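Local coordinates for protein ORF10 (Moritella marina, PDB 6RIW) that probably condenses acyl units into 3-oxoacyl chains, as the ketosynthase-chain length factor didomain of a longer polyunsaturated fatty acid synthase subunit, at residues A[733-739]-A[802-807]; A[60-66]-A[258-262]. All coordinates share one frame; numbering follows the deposited sequence.

Interaction 1 (A[733-739]-A[802-807]); sequences ILDQQQW and AHASGF
W739 and F807 stack their rings where the loop 733-739 runs into strand 741-752, and this pair opens the tightly packed part of the contact. The five-membered ring of W739 and the phenyl ring lie 4.6 Å apart between centroids, with planes 18° from parallel: an offset stack in which F807 CE1 reaches W739 CD1 at 3.5 Å and CZ sits over the rim of the indole. CG of W739 is placed between its backbone N and carbonyl carbon (chi1 59°), which lays the ring alongside F807, both side chains pointing the same way. The indole is further held by a bond from NE1 to G709 O and by the edge-to-face ring of F838. Next to the stack, W739 CB presses on S805 O at 3.2 Å. S805 in turn closes an ST turn, F807 N giving a 3.1 Å bond to S805 OG, and OG also bonds to E810. Where G806 passes W739, a CB would collide with W739 CA, so the absence of a side chain lets the two backbones touch.

At the other end the packing is lighter. L734 CD2 rests on A804 CB at 3.9 Å, and I733 CG1 grazes the same methyl. Between these patches a water spans I733 O, at 2.8 Å, and A804 O, more weakly. Q737 is exposed, Q736 and Q738 partly so, and all three touch 802-807 only lightly. The run 802-807 recalls the His-Ala-Thr-Gly motif of ketosynthases, here in the second ketosynthase-like domain, probably the chain length factor. With no direct hydrogen bond between the segments, their hold rests largely on the ring stack, close backbone packing and apolar contacts; the polar links are indirect, through the water and through N811, whose side chain takes G806 N and, weakly, L734 O.

Interaction 2 (A[60-66]-A[258-262]); sequences CVHGGYI and FAGEG
G64 and G260 face each other in a parallel beta bridge, CA atoms 4.1 Å apart, which adds the short strand 62-64 beside strand 259-270 of the first, thiolase-like ketosynthase domain. G64 uses both backbone groups here: its N donates to A259 O at 2.8 Å, and its O accepts from E261 N. A step earlier, a water joins H62 O to A259 N.

The side chains gather at the two ends. F258 offers one ring face to H62, whose CB stands 3.5 Å above the ring centroid; the imidazole runs nearly parallel to the phenyl but slid aside. C60 keeps SG anti to its N (chi1 176°), bringing the sulfur obliquely to the same ring, 3.4 Å from F258 CE1. A serine in place of F258 would probably leave the CB of H62 and the sulfur of C60 without the ring they pack on. At the far end the E261 chain, extended beyond CG, crosses Y65 at about a right angle, its CD lying at the edge of the tyrosine ring. The carboxylate then grips the next residue: I66 N donates to the anti lone pair of E261 OE2 at 3.0 Å, with an almost straight N-H...O angle of 176°.

In the fold
Interaction 2 closes before interaction 1 opens along the chain, and each belongs to a different ketosynthase-like domain. Their centres are about 44 Å apart, on opposite sides of the chain's centre, and their nearest atoms stay about 29 Å from each other. The domains repeat one topology: strand 259-270, used by interaction 2, has its likely counterpart in strand 741-752, which begins just after segment 733-739, and 62-64 probably corresponds to 527-528, each a parallel neighbour of its long strand. Strands 189-193 and 659-663 pair antiparallel between the two halves. The contacts thus lie in separate halves of the didomain, interaction 2 joining a short strand to a long one and interaction 1 bringing together two connecting segments.

Interaction 1 (A[733-739]-A[802-807])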
ATOM      1  N   ILE A 733     -23.710  19.628 -11.718  1.00 28.48           N
ATOM      2  CA  ILE A 733     -22.325  19.194 -11.518  1.00 23.41           C
ATOM      3  C   ILE A 733     -22.068  17.907 -12.288  1.00 20.23           C
ATOM      4  O   ILE A 733     -20.965  17.702 -12.813  1.00 22.03           O
ATOM      5  CB  ILE A 733     -21.989  19.056 -10.013  1.00 24.09           C
ATOM      6  CG1 ILE A 733     -20.492  18.786  -9.757  1.00 23.73           C
ATOM      7  CG2 ILE A 733     -22.781  17.934  -9.384  1.00 22.45           C
ATOM      8  CD1 ILE A 733     -19.499  19.683 -10.494  1.00 28.87           C
ATOM      9  N   LEU A 734     -23.090  17.047 -12.433  1.00 17.09           N
ATOM     10  CA  LEU A 734     -22.920  15.816 -13.204  1.00 13.58           C
ATOM     11  C   LEU A 734     -22.829  16.057 -14.701  1.00 19.63           C
ATOM     12  O   LEU A 734     -22.472  15.127 -15.430  1.00 17.79           O
ATOM     13  CB  LEU A 734     -24.058  14.837 -12.927  1.00 14.73           C
ATOM     14  CG  LEU A 734     -23.976  14.218 -11.535  1.00 19.13           C
ATOM     15  CD1 LEU A 734     -25.175  13.306 -11.292  1.00 17.21           C
ATOM     16  CD2 LEU A 734     -22.668  13.448 -11.400  1.00 16.25           C
ATOM     17  N   ASP A 735     -23.152  17.260 -15.178  1.00 19.51           N
ATOM     18  CA  ASP A 735     -23.002  17.557 -16.602  1.00 23.20           C
ATOM     19  C   ASP A 735     -21.574  17.940 -16.989  1.00 22.00           C
ATOM     20  O   ASP A 735     -21.286  18.035 -18.185  1.00 23.91           O
ATOM     21  CB  ASP A 735     -23.950  18.690 -17.023  1.00 24.63           C
ATOM     22  CG  ASP A 735     -25.423  18.296 -16.940  1.00 31.11           C
ATOM     23  OD1 ASP A 735     -25.745  17.084 -16.935  1.00 28.20           O
ATOM     24  OD2 ASP A 735     -26.270  19.219 -16.878  1.00 40.67           O
ATOM     25  N   GLN A 736     -20.691  18.183 -16.026  1.00 19.90           N
ATOM     26  CA  GLN A 736     -19.295  18.490 -16.322  1.00 22.04           C
ATOM     27  C   GLN A 736     -18.626  17.343 -17.072  1.00 20.20           C
ATOM     28  O   GLN A 736     -18.843  16.171 -16.764  1.00 22.58           O
ATOM     29  CB  GLN A 736     -18.537  18.759 -15.026  1.00 24.15           C
ATOM     30  CG  GLN A 736     -19.005  19.987 -14.299  1.00 26.85           C
ATOM     31  CD  GLN A 736     -18.787  21.214 -15.130  1.00 34.52           C
ATOM     32  OE1 GLN A 736     -19.737  21.862 -15.564  1.00 38.43           O
ATOM     33  NE2 GLN A 736     -17.523  21.527 -15.389  1.00 31.50           N
ATOM     34  N   GLN A 737     -17.780  17.694 -18.040  1.00 18.65           N
ATOM     35  CA  GLN A 737     -17.093  16.730 -18.893  1.00 24.82           C
ATOM     36  C   GLN A 737     -15.602  16.611 -18.605  1.00 17.32           C
ATOM     37  O   GLN A 737     -14.904  15.888 -19.323  1.00 16.07           O
ATOM     38  CB  GLN A 737     -17.260  17.131 -20.363  1.00 29.45           C
ATOM     39  CG  GLN A 737     -18.668  17.101 -20.877  1.00 32.18           C
ATOM     40  CD  GLN A 737     -18.732  16.404 -22.219  1.00 43.61           C
ATOM     41  OE1 GLN A 737     -18.704  15.171 -22.289  1.00 36.49           O
ATOM     42  NE2 GLN A 737     -18.778  17.193 -23.302  1.00 47.43           N
ATOM     43  N   GLN A 738     -15.086  17.335 -17.614  1.00 17.06           N
ATOM     44  CA  GLN A 738     -13.663  17.330 -17.290  1.00 15.14           C
ATOM     45  C   GLN A 738     -13.514  17.245 -15.779  1.00 15.52           C
ATOM     46  O   GLN A 738     -14.375  17.735 -15.037  1.00 15.50           O
ATOM     47  CB  GLN A 738     -12.954  18.606 -17.811  1.00 15.88           C
ATOM     48  CG  GLN A 738     -13.028  18.747 -19.325  1.00 19.30           C
ATOM     49  CD  GLN A 738     -12.463  20.050 -19.837  1.00 21.09           C
ATOM     50  OE1 GLN A 738     -12.447  21.069 -19.134  1.00 20.48           O
ATOM     51  NE2 GLN A 738     -12.006  20.031 -21.081  1.00 23.29           N
ATOM     52  N   TRP A 739     -12.409  16.645 -15.320  1.00 12.73           N
ATOM     53  CA  TRP A 739     -12.170  16.511 -13.882  1.00 12.34           C
ATOM     54  C   TRP A 739     -11.347  17.691 -13.354  1.00 13.43           C
ATOM     55  O   TRP A 739     -10.583  18.332 -14.085  1.00 11.31           O
ATOM     56  CB  TRP A 739     -11.482  15.177 -13.540  1.00 11.56           C
ATOM     57  CG  TRP A 739     -10.140  14.945 -14.197  1.00 11.15           C
ATOM     58  CD1 TRP A 739      -9.915  14.437 -15.451  1.00 12.36           C
ATOM     59  CD2 TRP A 739      -8.845  15.192 -13.623  1.00 10.42           C
ATOM     60  NE1 TRP A 739      -8.557  14.360 -15.695  1.00 10.10           N
ATOM     61  CE2 TRP A 739      -7.879  14.819 -14.593  1.00 10.64           C
ATOM     62  CE3 TRP A 739      -8.409  15.690 -12.385  1.00  9.33           C
ATOM     63  CZ2 TRP A 739      -6.509  14.946 -14.371  1.00  9.93           C
ATOM     64  CZ3 TRP A 739      -7.053  15.799 -12.153  1.00 10.33           C
ATOM     65  CH2 TRP A 739      -6.110  15.417 -13.149  1.00 10.82           C
ATOM     66  N   ALA A 802     -22.935  13.145  -4.754  1.00 15.37           N
ATOM     67  CA  ALA A 802     -22.517  12.315  -5.879  1.00 15.99           C
ATOM     68  C   ALA A 802     -20.995  12.231  -5.937  1.00 15.50           C
ATOM     69  O   ALA A 802     -20.286  13.115  -5.451  1.00 14.37           O
ATOM     70  CB  ALA A 802     -23.051  12.893  -7.195  1.00 15.52           C
ATOM     71  N   HIS A 803     -20.495  11.148  -6.533  1.00 13.45           N
ATOM     72  CA  HIS A 803     -19.065  11.066  -6.819  1.00 13.74           C
ATOM     73  C   HIS A 803     -18.638  12.221  -7.725  1.00 14.78           C
ATOM     74  O   HIS A 803     -17.673  12.931  -7.427  1.00 13.68           O
ATOM     75  CB  HIS A 803     -18.763   9.698  -7.454  1.00 14.24           C
ATOM     76  CG  HIS A 803     -17.307   9.405  -7.631  1.00 13.83           C
ATOM     77  ND1 HIS A 803     -16.410   9.380  -6.579  1.00 17.92           N
ATOM     78  CD2 HIS A 803     -16.590   9.114  -8.745  1.00 16.30           C
ATOM     79  CE1 HIS A 803     -15.202   9.103  -7.044  1.00 15.87           C
ATOM     80  NE2 HIS A 803     -15.285   8.927  -8.351  1.00 16.95           N
ATOM     81  N   ALA A 804     -19.382  12.434  -8.819  1.00 13.49           N
ATOM     82  CA  ALA A 804     -19.212  13.565  -9.741  1.00 12.31           C
ATOM     83  C   ALA A 804     -17.740  13.808 -10.099  1.00 11.15           C
ATOM     84  O   ALA A 804     -17.213  14.912  -9.964  1.00 13.63           O
ATOM     85  CB  ALA A 804     -19.841  14.828  -9.170  1.00 14.84           C
ATOM     86  N   SER A 805     -17.072  12.751 -10.548  1.00 11.11           N
ATOM     87  CA  SER A 805     -15.637  12.821 -10.802  1.00 12.60           C
ATOM     88  C   SER A 805     -15.303  13.717 -11.983  1.00 11.76           C
ATOM     89  O   SER A 805     -14.201  14.274 -12.041  1.00 12.37           O
ATOM     90  CB  SER A 805     -15.095  11.421 -11.082  1.00 14.48           C
ATOM     91  OG  SER A 805     -15.713  10.889 -12.250  1.00 13.28           O
ATOM     92  N   GLY A 806     -16.204  13.825 -12.957  1.00 12.44           N
ATOM     93  CA  GLY A 806     -15.853  14.506 -14.185  1.00 12.51           C
ATOM     94  C   GLY A 806     -15.262  13.608 -15.256  1.00 14.58           C
ATOM     95  O   GLY A 806     -14.956  14.098 -16.353  1.00 14.78           O
ATOM     96  N   PHE A 807     -15.086  12.313 -14.973  1.00 12.92           N
ATOM     97  CA  PHE A 807     -14.860  11.325 -16.024  1.00 13.47           C
ATOM     98  C   PHE A 807     -16.215  10.910 -16.575  1.00 14.99           C
ATOM     99  O   PHE A 807     -17.111  10.564 -15.810  1.00 13.35           O
ATOM    100  CB  PHE A 807     -14.092  10.128 -15.465  1.00 13.32           C
ATOM    101  CG  PHE A 807     -12.742  10.507 -14.929  1.00 14.70           C
ATOM    102  CD1 PHE A 807     -11.660  10.648 -15.790  1.00 12.98           C
ATOM    103  CD2 PHE A 807     -12.556  10.779 -13.578  1.00 16.37           C
ATOM    104  CE1 PHE A 807     -10.412  11.007 -15.322  1.00 12.13           C
ATOM    105  CE2 PHE A 807     -11.301  11.142 -13.101  1.00 19.16           C
ATOM    106  CZ  PHE A 807     -10.224  11.264 -13.989  1.00 12.72           C
TER
HETATM  107  O   HOH W   1     -18.412  16.534 -12.416  1.00 20.83           O

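Interaction 2 (A[60-66]-A[258-262])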
ATOM      1  N   CYS A  60      25.031  -4.482  -1.870  1.00 23.40           N
ATOM      2  CA  CYS A  60      24.692  -5.897  -1.910  1.00 25.59           C
ATOM      3  C   CYS A  60      23.719  -6.117  -3.062  1.00 28.68           C
ATOM      4  O   CYS A  60      22.786  -5.324  -3.234  1.00 28.06           O
ATOM      5  CB  CYS A  60      24.078  -6.336  -0.572  1.00 25.21           C
ATOM      6  SG  CYS A  60      23.496  -8.065  -0.495  1.00 30.55           S
ATOM      7  N   VAL A  61      23.948  -7.162  -3.864  1.00 23.88           N
ATOM      8  CA  VAL A  61      23.029  -7.515  -4.949  1.00 26.92           C
ATOM      9  C   VAL A  61      22.350  -8.858  -4.723  1.00 27.15           C
ATOM     10  O   VAL A  61      21.551  -9.287  -5.572  1.00 25.94           O
ATOM     11  CB  VAL A  61      23.727  -7.494  -6.327  1.00 26.88           C
ATOM     12  CG1 VAL A  61      24.193  -6.085  -6.673  1.00 30.62           C
ATOM     13  CG2 VAL A  61      24.882  -8.477  -6.363  1.00 29.79           C
ATOM     14  N   HIS A  62      22.608  -9.518  -3.594  1.00 22.57           N
ATOM     15  CA  HIS A  62      21.985 -10.798  -3.291  1.00 23.43           C
ATOM     16  C   HIS A  62      20.531 -10.605  -2.865  1.00 24.12           C
ATOM     17  O   HIS A  62      20.198  -9.653  -2.154  1.00 22.57           O
ATOM     18  CB  HIS A  62      22.757 -11.517  -2.181  1.00 24.11           C
ATOM     19  CG  HIS A  62      24.033 -12.144  -2.649  1.00 29.36           C
ATOM     20  ND1 HIS A  62      25.240 -11.474  -2.642  1.00 35.27           N
ATOM     21  CD2 HIS A  62      24.287 -13.371  -3.164  1.00 31.63           C
ATOM     22  CE1 HIS A  62      26.180 -12.261  -3.132  1.00 30.47           C
ATOM     23  NE2 HIS A  62      25.629 -13.416  -3.455  1.00 35.33           N
ATOM     24  N   GLY A  63      19.677 -11.526  -3.292  1.00 21.79           N
ATOM     25  CA  GLY A  63      18.278 -11.501  -2.899  1.00 23.16           C
ATOM     26  C   GLY A  63      17.584 -12.770  -3.342  1.00 20.75           C
ATOM     27  O   GLY A  63      18.198 -13.673  -3.915  1.00 23.37           O
ATOM     28  N   GLY A  64      16.286 -12.831  -3.057  1.00 21.05           N
ATOM     29  CA  GLY A  64      15.470 -13.918  -3.547  1.00 19.97           C
ATOM     30  C   GLY A  64      14.651 -13.418  -4.716  1.00 21.06           C
ATOM     31  O   GLY A  64      13.741 -12.616  -4.517  1.00 21.38           O
ATOM     32  N   TYR A  65      14.970 -13.844  -5.938  1.00 18.11           N
ATOM     33  CA  TYR A  65      14.309 -13.306  -7.120  1.00 23.04           C
ATOM     34  C   TYR A  65      13.510 -14.380  -7.833  1.00 21.27           C
ATOM     35  O   TYR A  65      13.756 -15.582  -7.677  1.00 22.19           O
ATOM     36  CB  TYR A  65      15.316 -12.677  -8.089  1.00 22.18           C
ATOM     37  CG  TYR A  65      16.078 -11.581  -7.403  1.00 22.75           C
ATOM     38  CD1 TYR A  65      15.444 -10.397  -7.046  1.00 20.04           C
ATOM     39  CD2 TYR A  65      17.422 -11.746  -7.075  1.00 21.67           C
ATOM     40  CE1 TYR A  65      16.137  -9.397  -6.395  1.00 23.60           C
ATOM     41  CE2 TYR A  65      18.124 -10.753  -6.431  1.00 23.76           C
ATOM     42  CZ  TYR A  65      17.479  -9.579  -6.092  1.00 26.80           C
ATOM     43  OH  TYR A  65      18.180  -8.588  -5.435  1.00 31.98           O
ATOM     44  N   ILE A  66      12.523 -13.915  -8.597  1.00 18.26           N
ATOM     45  CA  ILE A  66      11.679 -14.769  -9.427  1.00 19.99           C
ATOM     46  C   ILE A  66      12.341 -14.815 -10.794  1.00 21.62           C
ATOM     47  O   ILE A  66      12.347 -13.816 -11.513  1.00 22.24           O
ATOM     48  CB  ILE A  66      10.244 -14.235  -9.540  1.00 20.76           C
ATOM     49  CG1 ILE A  66       9.588 -14.106  -8.162  1.00 17.32           C
ATOM     50  CG2 ILE A  66       9.398 -15.127 -10.468  1.00 19.09           C
ATOM     51  CD1 ILE A  66       9.687 -15.395  -7.321  1.00 18.68           C
ATOM     52  N   PHE A 258      18.906 -10.366   3.304  1.00 20.32           N
ATOM     53  CA  PHE A 258      18.712 -10.171   1.873  1.00 20.14           C
ATOM     54  C   PHE A 258      17.209 -10.072   1.618  1.00 20.31           C
ATOM     55  O   PHE A 258      16.420 -10.792   2.240  1.00 20.50           O
ATOM     56  CB  PHE A 258      19.271 -11.332   1.043  1.00 21.15           C
ATOM     57  CG  PHE A 258      20.755 -11.555   1.192  1.00 23.98           C
ATOM     58  CD1 PHE A 258      21.623 -10.505   1.465  1.00 22.92           C
ATOM     59  CD2 PHE A 258      21.277 -12.832   1.032  1.00 25.50           C
ATOM     60  CE1 PHE A 258      23.009 -10.726   1.582  1.00 23.93           C
ATOM     61  CE2 PHE A 258      22.655 -13.068   1.139  1.00 26.24           C
ATOM     62  CZ  PHE A 258      23.516 -12.021   1.426  1.00 25.94           C
ATOM     63  N   ALA A 259      16.820  -9.168   0.726  1.00 20.86           N
ATOM     64  CA  ALA A 259      15.415  -8.966   0.390  1.00 21.01           C
ATOM     65  C   ALA A 259      15.001  -9.901  -0.749  1.00 22.70           C
ATOM     66  O   ALA A 259      15.813 -10.646  -1.296  1.00 23.38           O
ATOM     67  CB  ALA A 259      15.163  -7.509   0.027  1.00 19.49           C
ATOM     68  N   GLY A 260      13.719  -9.871  -1.116  1.00 20.31           N
ATOM     69  CA  GLY A 260      13.203 -10.837  -2.068  1.00 20.20           C
ATOM     70  C   GLY A 260      11.873 -10.375  -2.632  1.00 22.52           C
ATOM     71  O   GLY A 260      11.334  -9.335  -2.247  1.00 20.24           O
ATOM     72  N   GLU A 261      11.350 -11.171  -3.556  1.00 18.87           N
ATOM     73  CA  GLU A 261      10.123 -10.841  -4.260  1.00 19.82           C
ATOM     74  C   GLU A 261       9.334 -12.125  -4.482  1.00 20.12           C
ATOM     75  O   GLU A 261       9.853 -13.233  -4.311  1.00 17.49           O
ATOM     76  CB  GLU A 261      10.436 -10.136  -5.592  1.00 22.75           C
ATOM     77  CG  GLU A 261      11.457 -10.890  -6.414  1.00 20.49           C
ATOM     78  CD  GLU A 261      11.764 -10.233  -7.761  1.00 25.72           C
ATOM     79  OE1 GLU A 261      11.639  -8.987  -7.883  1.00 24.97           O
ATOM     80  OE2 GLU A 261      12.123 -10.974  -8.713  1.00 23.87           O
ATOM     81  N   GLY A 262       8.065 -11.974  -4.838  1.00 17.41           N
ATOM     82  CA  GLY A 262       7.225 -13.113  -5.142  1.00 16.53           C
ATOM     83  C   GLY A 262       5.801 -12.848  -4.693  1.00 16.45           C
ATOM     84  O   GLY A 262       5.431 -11.711  -4.406  1.00 14.68           O
TER
HETATM   85  O   HOH W   2      18.130  -7.826  -1.672  1.00 21.82           O